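Local coordinates for beta-N-acetylhexosaminidase (Streptomyces plicatus, PDB 1JAK), which releases terminal non-reducing N-acetylhexosamine residues from beta-linked glycosides by hydrolysis, probably by the substrate-assisted mechanism of glycoside hydrolase family 20, at residues 367-372 / 413-418. Sequence-based numbering, arbitrary orientation.
Sequences WGLDRT and SWAGYV. With IFG ((2R,3R,4S,5R)-2-acetamido-3,4-dihydroxy-5-hydroxymethyl-piperidine), chain F.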
loop_
_atom_site.group_PDB
_atom_site.type_symbol
_atom_site.label_atom_id
_atom_site.label_comp_id
_atom_site.label_asym_id
_atom_site.label_seq_id
_atom_site.Cartn_x
_atom_site.Cartn_y
_atom_site.Cartn_z
ATOM N N TRP A 367 -11.450 7.243 7.130
ATOM C CA TRP A 367 -11.432 7.842 5.803
ATOM C C TRP A 367 -12.251 9.134 5.758
ATOM O O TRP A 367 -12.748 9.537 4.701
ATOM C CB TRP A 367 -11.936 6.841 4.751
ATOM C CG TRP A 367 -13.323 6.297 4.976
ATOM C CD1 TRP A 367 -13.723 5.435 5.959
ATOM C CD2 TRP A 367 -14.476 6.544 4.164
ATOM N NE1 TRP A 367 -15.058 5.127 5.805
ATOM C CE2 TRP A 367 -15.543 5.795 4.712
ATOM C CE3 TRP A 367 -14.713 7.324 3.024
ATOM C CZ2 TRP A 367 -16.831 5.802 4.157
ATOM C CZ3 TRP A 367 -15.995 7.329 2.469
ATOM C CH2 TRP A 367 -17.037 6.572 3.039
ATOM N N GLY A 368 -12.370 9.782 6.917
ATOM C CA GLY A 368 -13.101 11.034 7.014
ATOM C C GLY A 368 -12.370 12.186 6.347
ATOM O O GLY A 368 -11.294 12.002 5.771
ATOM N N LEU A 369 -12.948 13.382 6.432
ATOM C CA LEU A 369 -12.376 14.570 5.799
ATOM C C LEU A 369 -12.303 15.740 6.782
ATOM O O LEU A 369 -12.803 15.644 7.901
ATOM C CB LEU A 369 -13.245 14.987 4.604
ATOM C CG LEU A 369 -13.511 14.007 3.451
ATOM C CD1 LEU A 369 -14.345 12.826 3.920
ATOM C CD2 LEU A 369 -14.252 14.742 2.341
ATOM N N ASP A 370 -11.687 16.842 6.358
ATOM C CA ASP A 370 -11.588 18.030 7.210
ATOM C C ASP A 370 -12.990 18.449 7.647
ATOM O O ASP A 370 -13.218 18.807 8.806
ATOM C CB ASP A 370 -10.980 19.208 6.438
ATOM C CG ASP A 370 -9.462 19.194 6.413
ATOM O OD1 ASP A 370 -8.849 18.191 6.830
ATOM O OD2 ASP A 370 -8.885 20.207 5.963
ATOM N N ARG A 371 -13.920 18.401 6.699
ATOM C CA ARG A 371 -15.306 18.817 6.919
ATOM C C ARG A 371 -16.208 17.846 7.680
ATOM O O ARG A 371 -17.346 18.190 8.006
ATOM C CB ARG A 371 -15.956 19.125 5.570
ATOM C CG ARG A 371 -16.297 17.870 4.779
ATOM C CD ARG A 371 -16.502 18.173 3.311
ATOM N NE ARG A 371 -17.003 17.009 2.587
ATOM C CZ ARG A 371 -16.974 16.884 1.264
ATOM N NH1 ARG A 371 -16.456 17.852 0.518
ATOM N NH2 ARG A 371 -17.476 15.797 0.688
ATOM N N THR A 372 -15.723 16.641 7.946
ATOM C CA THR A 372 -16.524 15.651 8.655
ATOM C C THR A 372 -17.047 16.232 9.970
ATOM O O THR A 372 -16.327 16.942 10.672
ATOM C CB THR A 372 -15.696 14.376 8.914
ATOM O OG1 THR A 372 -15.397 13.756 7.655
ATOM C CG2 THR A 372 -16.458 13.393 9.796
ATOM N N SER A 413 -14.611 13.341 -7.584
ATOM C CA SER A 413 -14.528 14.662 -6.968
ATOM C C SER A 413 -15.438 14.891 -5.762
ATOM O O SER A 413 -15.546 16.016 -5.276
ATOM C CB SER A 413 -14.843 15.721 -8.027
ATOM O OG SER A 413 -16.154 15.533 -8.542
ATOM N N TRP A 414 -16.079 13.838 -5.268
ATOM C CA TRP A 414 -16.995 13.988 -4.141
ATOM C C TRP A 414 -16.335 14.507 -2.863
ATOM O O TRP A 414 -16.997 15.126 -2.028
ATOM C CB TRP A 414 -17.712 12.663 -3.852
ATOM C CG TRP A 414 -16.806 11.571 -3.370
ATOM C CD1 TRP A 414 -16.175 10.626 -4.132
ATOM C CD2 TRP A 414 -16.415 11.323 -2.016
ATOM N NE1 TRP A 414 -15.416 9.802 -3.330
ATOM C CE2 TRP A 414 -15.546 10.209 -2.027
ATOM C CE3 TRP A 414 -16.715 11.935 -0.789
ATOM C CZ2 TRP A 414 -14.972 9.693 -0.859
ATOM C CZ3 TRP A 414 -16.146 11.422 0.372
ATOM C CH2 TRP A 414 -15.283 10.310 0.328
ATOM N N ALA A 415 -15.038 14.256 -2.706
ATOM C CA ALA A 415 -14.315 14.710 -1.521
ATOM C C ALA A 415 -13.558 15.996 -1.826
ATOM O O ALA A 415 -12.622 16.367 -1.106
ATOM C CB ALA A 415 -13.336 13.626 -1.051
ATOM N N GLY A 416 -13.979 16.682 -2.883
ATOM C CA GLY A 416 -13.313 17.907 -3.283
ATOM C C GLY A 416 -12.096 17.529 -4.102
ATOM O O GLY A 416 -11.968 16.380 -4.518
ATOM N N TYR A 417 -11.205 18.486 -4.337
ATOM C CA TYR A 417 -9.998 18.218 -5.110
ATOM C C TYR A 417 -8.820 18.048 -4.172
ATOM O O TYR A 417 -8.779 18.640 -3.095
ATOM C CB TYR A 417 -9.762 19.354 -6.106
ATOM C CG TYR A 417 -10.887 19.434 -7.103
ATOM C CD1 TYR A 417 -11.164 18.356 -7.937
ATOM C CD2 TYR A 417 -11.733 20.542 -7.152
ATOM C CE1 TYR A 417 -12.259 18.366 -8.791
ATOM C CE2 TYR A 417 -12.837 20.564 -8.009
ATOM C CZ TYR A 417 -13.092 19.468 -8.822
ATOM O OH TYR A 417 -14.181 19.456 -9.664
ATOM N N VAL A 418 -7.861 17.224 -4.577
ATOM C CA VAL A 418 -6.711 16.963 -3.728
ATOM C C VAL A 418 -5.400 17.063 -4.490
ATOM O O VAL A 418 -4.964 16.102 -5.123
ATOM C CB VAL A 418 -6.829 15.560 -3.085
ATOM C CG1 VAL A 418 -5.654 15.303 -2.147
ATOM C CG2 VAL A 418 -8.151 15.452 -2.322
HETATM N N1 IFG F . -16.132 5.433 -0.772
HETATM C C2 IFG F . -16.200 3.950 -0.833
HETATM C C3 IFG F . -15.258 3.268 -1.905
HETATM C C4 IFG F . -15.156 4.049 -3.232
HETATM C C5 IFG F . -14.787 5.500 -2.914
HETATM C C6 IFG F . -14.594 6.408 -4.123
HETATM C C7 IFG F . -14.783 3.779 1.171
HETATM C C8 IFG F . -14.371 3.243 2.518
HETATM C C9 IFG F . -15.809 6.183 -1.995
HETATM N N2 IFG F . -15.909 3.387 0.504
HETATM O O7 IFG F . -14.051 4.627 0.678
HETATM O O3 IFG F . -15.722 1.949 -2.166
HETATM O O4 IFG F . -16.428 4.022 -3.878
HETATM O O6 IFG F . -13.789 7.537 -3.800
HETATM O O HOH W 1 -17.824 17.816 -1.912
#
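The carbonyl oxygen of W414 is gripped twice: R371 NH2 donates to W414 O at 2.8 Å, nearly straight (162°) and close to the guanidinium plane, and a water that donates to the same oxygen accepts from R371 NH1. The arginine chain, extended from CG to NE, reaches across from one loop to the other, and L369 CD2 lies over one guanidinium face, toward its rim. That same methyl meets A415 CB at 3.7 Å, while L369 CD1 touches W414 CZ3 at 4.2 Å. Deeper in, the two indoles cross at about a right angle, W414 CH2 meeting the rim of W367 near its plane, 3.7 Å from CZ3. W367 offers a face to the inhibitor, whose acetamido methyl C8 sits 3.5 Å above the ring centre; W367 NE1 hydrogen-bonds with Q352 OE1. W414 instead presents its edge, NE1 donating to IFG O6 at 2.8 Å. Replacing W367 by an alanine would remove the indole, and would probably leave the acetamido methyl without its aromatic floor and W414 CH2 without the ring edge it packs against. Two loops that follow consecutive strands, 363-366 and 389-392, thus join at the C-terminal mouth of the (beta/alpha)8 barrel, where tryptophans line the N-acetylhexosamine pocket of family 20 hexosaminidases.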